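Local coordinates for protein berberine bridge enzyme-like 28 (Arabidopsis thaliana, PDB 5D79) that is an FAD-dependent oxidoreductase of the berberine bridge enzyme-like family that binds its flavin covalently and is involved in adaptation to salt stress, at residues 169-174 and 196-201; 190-195 and 401-406. All coordinates share one frame; numbering follows the deposited sequence.

Contact 1: 169-174 and 196-201; sequences FPAGIH and GLAADN. With FAD (flavin-adenine dinucleotide), chain E.
Phe169 and Pro170 pack on Ala198 and Asn201 inside the PCMH-type FAD-binding domain. Pro170 is the centre of an inverse gamma turn, closed by a weak bond from Ala171 N to Phe169 O.

Asn201 leaves its backbone toward this turn. Asn201 CB lies 3.7 Å from Phe169 CE1. With CG anti to its own carbonyl carbon (chi1 -67°), the amide swings over to the proline. Asn201 CG comes 3.7 Å from Pro170 CG, and OD1 passes the same carbon more loosely. Asn201 ND2 comes closer, 3.4 Å from Pro170 CG. Asn201 ND2 also donates to Leu197 O at 2.6 Å, with the acceptor nearly in the amide plane, and to Tyr195 O. The two bonds together hold the amide's rotation.

The Phe169 ring stands at 80° to this amide. Asn201 O meets its edge in plane, 3.5 Å from Phe169 CE1. On the other side of the ring tip, CE2 rests on Ala198 CB. Ile160 and Leu156 of helix 153-163 also touch this ring.

Further along the chain, His174 reaches the cofactor. FAD C6 sits over the centre of one imidazole face, and His174 ND1 lies 3.4 Å from FAD N5. With alanine in place of the histidine, FAD C6 would lose the ring it sits over, and a gap would probably open beside N5.

Within 196-201, Leu197 N donates to Asp200 OD2, which also bridges to Arg420. Pro170 O is pressed against Ala198, 3.1 Å from its CA; the equally near Ala198 N is too badly angled for a hydrogen bond.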
loop_
_atom_site.group_PDB
_atom_site.type_symbol
_atom_site.label_atom_id
_atom_site.label_comp_id
_atom_site.label_asym_id
_atom_site.label_seq_id
_atom_site.Cartn_x
_atom_site.Cartn_y
_atom_site.Cartn_z
ATOM N N PHE A 169 -2.687 8.868 -12.792
ATOM C CA PHE A 169 -3.509 8.447 -11.692
ATOM C C PHE A 169 -2.638 8.414 -10.451
ATOM O O PHE A 169 -1.511 7.930 -10.501
ATOM C CB PHE A 169 -4.167 7.091 -11.961
ATOM C CG PHE A 169 -5.157 6.709 -10.906
ATOM C CD1 PHE A 169 -6.410 7.298 -10.876
ATOM C CD2 PHE A 169 -4.818 5.803 -9.910
ATOM C CE1 PHE A 169 -7.313 6.981 -9.883
ATOM C CE2 PHE A 169 -5.723 5.476 -8.908
ATOM C CZ PHE A 169 -6.966 6.058 -8.897
ATOM N N PRO A 170 -3.157 8.954 -9.335
ATOM C CA PRO A 170 -2.407 9.058 -8.085
ATOM C C PRO A 170 -2.414 7.756 -7.274
ATOM O O PRO A 170 -3.316 7.551 -6.470
ATOM C CB PRO A 170 -3.144 10.171 -7.345
ATOM C CG PRO A 170 -4.561 10.028 -7.805
ATOM C CD PRO A 170 -4.488 9.585 -9.233
ATOM N N ALA A 171 -1.436 6.883 -7.506
ATOM C CA ALA A 171 -1.261 5.673 -6.699
ATOM C C ALA A 171 0.205 5.559 -6.294
ATOM O O ALA A 171 0.962 6.519 -6.462
ATOM C CB ALA A 171 -1.714 4.438 -7.460
ATOM N N GLY A 172 0.611 4.399 -5.777
ATOM C CA GLY A 172 1.959 4.229 -5.257
ATOM C C GLY A 172 3.068 4.216 -6.295
ATOM O O GLY A 172 2.816 4.181 -7.509
ATOM N N ILE A 173 4.317 4.240 -5.838
ATOM C CA ILE A 173 5.427 4.258 -6.800
ATOM C C ILE A 173 5.878 2.865 -7.253
ATOM O O ILE A 173 6.565 2.751 -8.257
ATOM C CB ILE A 173 6.689 5.009 -6.253
ATOM C CG1 ILE A 173 7.425 4.163 -5.211
ATOM C CG2 ILE A 173 6.328 6.412 -5.740
ATOM C CD1 ILE A 173 8.711 4.771 -4.712
ATOM N N HIS A 174 5.499 1.817 -6.526
ATOM C CA HIS A 174 6.019 0.476 -6.805
ATOM C C HIS A 174 5.106 -0.309 -7.779
ATOM O O HIS A 174 3.959 -0.628 -7.464
ATOM C CB HIS A 174 6.225 -0.286 -5.487
ATOM C CG HIS A 174 7.256 0.327 -4.582
ATOM N ND1 HIS A 174 6.965 1.345 -3.697
ATOM C CD2 HIS A 174 8.576 0.065 -4.425
ATOM C CE1 HIS A 174 8.057 1.681 -3.033
ATOM N NE2 HIS A 174 9.050 0.920 -3.458
ATOM N N GLY A 196 -4.382 13.703 -3.783
ATOM C CA GLY A 196 -4.753 12.811 -2.693
ATOM C C GLY A 196 -4.405 11.356 -2.949
ATOM O O GLY A 196 -3.486 11.049 -3.711
ATOM N N LEU A 197 -5.141 10.452 -2.315
ATOM C CA LEU A 197 -4.836 9.022 -2.411
ATOM C C LEU A 197 -5.556 8.429 -3.612
ATOM O O LEU A 197 -6.442 9.060 -4.187
ATOM C CB LEU A 197 -5.238 8.275 -1.124
ATOM C CG LEU A 197 -4.745 8.816 0.226
ATOM C CD1 LEU A 197 -5.358 8.025 1.376
ATOM C CD2 LEU A 197 -3.230 8.785 0.303
ATOM N N ALA A 198 -5.178 7.218 -3.992
ATOM C CA ALA A 198 -5.887 6.506 -5.053
ATOM C C ALA A 198 -7.365 6.354 -4.693
ATOM O O ALA A 198 -8.238 6.577 -5.524
ATOM C CB ALA A 198 -5.244 5.135 -5.305
ATOM N N ALA A 199 -7.627 6.001 -3.439
ATOM C CA ALA A 199 -8.988 5.821 -2.940
ATOM C C ALA A 199 -9.799 7.110 -3.009
ATOM O O ALA A 199 -11.029 7.080 -3.104
ATOM C CB ALA A 199 -8.955 5.299 -1.508
ATOM N N ASP A 200 -9.109 8.239 -2.959
ATOM C CA ASP A 200 -9.760 9.535 -3.074
ATOM C C ASP A 200 -10.197 9.821 -4.497
ATOM O O ASP A 200 -10.854 10.834 -4.746
ATOM C CB ASP A 200 -8.828 10.648 -2.594
ATOM C CG ASP A 200 -8.480 10.525 -1.125
ATOM O OD1 ASP A 200 -9.230 9.859 -0.377
ATOM O OD2 ASP A 200 -7.456 11.096 -0.721
ATOM N N ASN A 201 -9.842 8.924 -5.420
ATOM C CA ASN A 201 -10.049 9.142 -6.851
ATOM C C ASN A 201 -10.761 7.985 -7.543
ATOM O O ASN A 201 -10.497 7.653 -8.705
ATOM C CB ASN A 201 -8.709 9.417 -7.519
ATOM C CG ASN A 201 -8.112 10.737 -7.077
ATOM O OD1 ASN A 201 -8.377 11.771 -7.679
ATOM N ND2 ASN A 201 -7.322 10.712 -6.008
HETATM P PA FAD E . -2.364 -8.235 -1.526
HETATM O O1A FAD E . -1.529 -9.047 -0.569
HETATM O O2A FAD E . -2.812 -9.028 -2.732
HETATM O O5B FAD E . -3.614 -7.587 -0.735
HETATM C C5B FAD E . -3.440 -6.944 0.520
HETATM C C4B FAD E . -4.730 -6.907 1.350
HETATM O O4B FAD E . -5.798 -6.461 0.534
HETATM C C3B FAD E . -5.095 -8.289 1.870
HETATM O O3B FAD E . -5.675 -8.215 3.155
HETATM C C2B FAD E . -6.098 -8.783 0.843
HETATM O O2B FAD E . -7.014 -9.719 1.383
HETATM C C1B FAD E . -6.753 -7.494 0.357
HETATM N N9A FAD E . -7.221 -7.534 -1.046
HETATM C C8A FAD E . -6.481 -7.629 -2.203
HETATM N N7A FAD E . -7.333 -7.610 -3.260
HETATM C C5A FAD E . -8.602 -7.503 -2.799
HETATM C C6A FAD E . -9.848 -7.441 -3.424
HETATM N N6A FAD E . -9.944 -7.243 -4.733
HETATM N N1A FAD E . -10.991 -7.328 -2.658
HETATM C C2A FAD E . -10.902 -7.269 -1.285
HETATM N N3A FAD E . -9.665 -7.335 -0.673
HETATM C C4A FAD E . -8.537 -7.448 -1.411
HETATM N N1 FAD E . 1.680 1.447 -0.309
HETATM C C2 FAD E . 1.594 2.820 -0.467
HETATM O O2 FAD E . 0.495 3.386 -0.444
HETATM N N3 FAD E . 2.755 3.555 -0.672
HETATM C C4 FAD E . 3.996 2.942 -0.718
HETATM O O4 FAD E . 4.988 3.609 -1.015
HETATM C C4X FAD E . 4.076 1.555 -0.580
HETATM N N5 FAD E . 5.278 0.888 -0.754
HETATM C C5X FAD E . 5.277 -0.489 -0.919
HETATM C C6 FAD E . 6.419 -1.168 -1.340
HETATM C C7 FAD E . 6.405 -2.556 -1.495
HETATM C C7M FAD E . 7.643 -3.276 -1.938
HETATM C C8 FAD E . 5.226 -3.272 -1.273
HETATM C C8M FAD E . 5.189 -4.766 -1.407
HETATM C C9 FAD E . 4.088 -2.595 -0.849
HETATM C C9A FAD E . 4.122 -1.216 -0.623
HETATM N N10 FAD E . 3.000 -0.541 -0.168
HETATM C C10 FAD E . 2.900 0.815 -0.406
HETATM C "C1'" FAD E . 1.884 -1.285 0.498
HETATM C "C2'" FAD E . 0.812 -1.762 -0.463
HETATM O "O2'" FAD E . 0.141 -0.643 -1.000
HETATM C "C3'" FAD E . -0.139 -2.661 0.317
HETATM O "O3'" FAD E . 0.568 -3.816 0.717
HETATM C "C4'" FAD E . -1.309 -3.118 -0.519
HETATM O "O4'" FAD E . -2.381 -3.469 0.317
HETATM C "C5'" FAD E . -0.924 -4.369 -1.277
HETATM O "O5'" FAD E . -1.871 -4.590 -2.296
HETATM P P FAD E . -1.714 -5.922 -3.173
HETATM O O1P FAD E . -2.954 -6.141 -3.999
HETATM O O2P FAD E . -0.484 -5.854 -4.043
HETATM O O3P FAD E . -1.458 -6.984 -1.985
#

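Contact 2: 190-195 and 401-406; sequences TLLRKY and TPFGGK
The Arg193 guanidinium has Phe403 O at its edge, in plane, and Gly405 CA over one face. Arg193 NE donates to Phe403 O at 2.7 Å. The N-H points there at 153°, and the donor is tilted 28° from the carbonyl plane. The arginine side chain bends at chi3 (68°), which turns NE back to this carbonyl. The second flat group is the Phe403 ring, whose CE1 is touched by Leu192 CD1 at 3.7 Å. The two side chains cross at about a right angle.

The backbones meet at Gly405, the N-cap of helix 406-409. Lys406 N donates to Arg193 O at 2.8 Å, from above the carbonyl plane. Gly405 CA passes close to the same oxygen. A CB at Gly405 would clash with it, and positive phi also favours glycine at this position. Pro402 O is buried 3.5 Å from Leu192 CD2 and has no polar partner in the model.

Arg193 NH1 and NH2 bond to Pro281 O and Val280 O, so the guanidinium links carbonyls of two loops. The short helix 192-195, part of the FAD-binding domain, docks on the end of strand 396-402; this is a packing contact between that domain and the seven-stranded antiparallel sheet. Strand 284-292 flanks strand 396-402, its Phe285 touching both Leu192 and Pro402, and strand 425-434 pairs on the other side through Thr401 and Glu426.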
loop_
_atom_site.group_PDB
_atom_site.type_symbol
_atom_site.label_atom_id
_atom_site.label_comp_id
_atom_site.label_asym_id
_atom_site.label_seq_id
_atom_site.Cartn_x
_atom_site.Cartn_y
_atom_site.Cartn_z
ATOM N N THR A 190 3.603 9.828 -5.459
ATOM C CA THR A 190 4.131 11.170 -5.684
ATOM C C THR A 190 3.121 12.274 -6.054
ATOM O O THR A 190 3.522 13.421 -6.260
ATOM C CB THR A 190 5.196 11.142 -6.783
ATOM O OG1 THR A 190 4.600 10.694 -8.001
ATOM C CG2 THR A 190 6.305 10.186 -6.402
ATOM N N LEU A 191 1.831 11.950 -6.136
ATOM C CA LEU A 191 0.820 12.954 -6.467
ATOM C C LEU A 191 -0.141 13.223 -5.315
ATOM O O LEU A 191 -1.157 13.880 -5.498
ATOM C CB LEU A 191 0.015 12.523 -7.696
ATOM C CG LEU A 191 0.652 12.580 -9.091
ATOM C CD1 LEU A 191 -0.186 11.800 -10.115
ATOM C CD2 LEU A 191 0.835 14.020 -9.537
ATOM N N LEU A 192 0.174 12.719 -4.125
ATOM C CA LEU A 192 -0.779 12.768 -3.019
ATOM C C LEU A 192 -1.065 14.187 -2.561
ATOM O O LEU A 192 -2.144 14.467 -2.056
ATOM C CB LEU A 192 -0.286 11.945 -1.827
ATOM C CG LEU A 192 0.577 12.584 -0.729
ATOM C CD1 LEU A 192 0.588 11.673 0.493
ATOM C CD2 LEU A 192 1.987 12.818 -1.221
ATOM N N ARG A 193 -0.106 15.087 -2.738
ATOM C CA ARG A 193 -0.294 16.450 -2.257
ATOM C C ARG A 193 -1.165 17.235 -3.230
ATOM O O ARG A 193 -1.748 18.247 -2.889
ATOM C CB ARG A 193 1.058 17.146 -2.047
ATOM C CG ARG A 193 1.957 16.492 -0.975
ATOM C CD ARG A 193 3.081 17.440 -0.549
ATOM N NE ARG A 193 2.590 18.613 0.183
ATOM C CZ ARG A 193 2.480 19.840 -0.328
ATOM N NH1 ARG A 193 2.820 20.082 -1.586
ATOM N NH2 ARG A 193 2.027 20.834 0.424
ATOM N N LYS A 194 -1.279 16.723 -4.440
ATOM C CA LYS A 194 -1.988 17.411 -5.500
ATOM C C LYS A 194 -3.385 16.845 -5.649
ATOM O O LYS A 194 -4.362 17.589 -5.765
ATOM C CB LYS A 194 -1.196 17.271 -6.808
ATOM C CG LYS A 194 -1.864 17.821 -8.043
ATOM C CD LYS A 194 -1.630 19.289 -8.153
ATOM C CE LYS A 194 -2.063 19.810 -9.499
ATOM N NZ LYS A 194 -2.044 21.279 -9.420
ATOM N N TYR A 195 -3.466 15.513 -5.622
ATOM C CA TYR A 195 -4.689 14.795 -5.942
ATOM C C TYR A 195 -5.155 13.840 -4.856
ATOM O O TYR A 195 -6.217 13.245 -4.983
ATOM C CB TYR A 195 -4.510 14.025 -7.245
ATOM C CG TYR A 195 -4.431 14.930 -8.452
ATOM C CD1 TYR A 195 -5.473 15.802 -8.748
ATOM C CD2 TYR A 195 -3.313 14.926 -9.286
ATOM C CE1 TYR A 195 -5.416 16.645 -9.855
ATOM C CE2 TYR A 195 -3.246 15.765 -10.392
ATOM C CZ TYR A 195 -4.300 16.621 -10.669
ATOM O OH TYR A 195 -4.259 17.452 -11.759
ATOM N N THR A 401 7.585 10.974 3.958
ATOM C CA THR A 401 6.670 11.338 2.885
ATOM C C THR A 401 5.779 12.509 3.292
ATOM O O THR A 401 4.973 12.384 4.205
ATOM C CB THR A 401 5.809 10.132 2.494
ATOM O OG1 THR A 401 6.670 9.108 1.996
ATOM C CG2 THR A 401 4.813 10.486 1.415
ATOM N N PRO A 402 5.907 13.650 2.592
ATOM C CA PRO A 402 5.192 14.858 3.016
ATOM C C PRO A 402 3.685 14.793 2.751
ATOM O O PRO A 402 3.254 14.402 1.670
ATOM C CB PRO A 402 5.849 15.949 2.174
ATOM C CG PRO A 402 6.191 15.235 0.885
ATOM C CD PRO A 402 6.574 13.831 1.291
ATOM N N PHE A 403 2.888 15.161 3.749
ATOM C CA PHE A 403 1.455 15.341 3.539
ATOM C C PHE A 403 1.167 16.835 3.269
ATOM O O PHE A 403 1.923 17.492 2.552
ATOM C CB PHE A 403 0.653 14.806 4.731
ATOM C CG PHE A 403 0.525 13.303 4.747
ATOM C CD1 PHE A 403 1.478 12.503 4.121
ATOM C CD2 PHE A 403 -0.557 12.690 5.359
ATOM C CE1 PHE A 403 1.361 11.099 4.107
ATOM C CE2 PHE A 403 -0.690 11.294 5.366
ATOM C CZ PHE A 403 0.276 10.495 4.735
ATOM N N GLY A 404 0.098 17.385 3.833
ATOM C CA GLY A 404 -0.268 18.744 3.484
ATOM C C GLY A 404 -0.835 18.763 2.074
ATOM O O GLY A 404 -1.077 17.716 1.489
ATOM N N GLY A 405 -1.059 19.944 1.515
ATOM C CA GLY A 405 -1.740 20.018 0.233
ATOM C C GLY A 405 -3.123 19.386 0.287
ATOM O O GLY A 405 -3.880 19.609 1.231
ATOM N N LYS A 406 -3.454 18.569 -0.707
ATOM C CA LYS A 406 -4.781 17.966 -0.765
ATOM C C LYS A 406 -5.021 17.108 0.476
ATOM O O LYS A 406 -6.169 16.935 0.924
ATOM C CB LYS A 406 -4.948 17.134 -2.046
ATOM C CG LYS A 406 -6.384 16.676 -2.319
ATOM C CD LYS A 406 -7.215 17.762 -3.021
ATOM C CE LYS A 406 -8.688 17.374 -3.076
ATOM N NZ LYS A 406 -9.456 18.122 -4.108
#

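The centres of the two contacts are 10 Å apart, and the contacts touch. Along the chain the order is 169-174, 190-195, 196-201, 401-406, so their segments alternate. The middle two are continuous: helix 192-195 serves contact 2, and the loop after it serves contact 1. Asn201 ND2 joins them through a probable hydrogen bond to Tyr195 O, and Pro170 packs on Leu191. Contact 1 stays within the FAD-binding domain. Contact 2 carries that domain over to the seven-stranded antiparallel sheet through strand 396-402. The pair therefore connects a loop that reaches the flavin with the sheet beyond it.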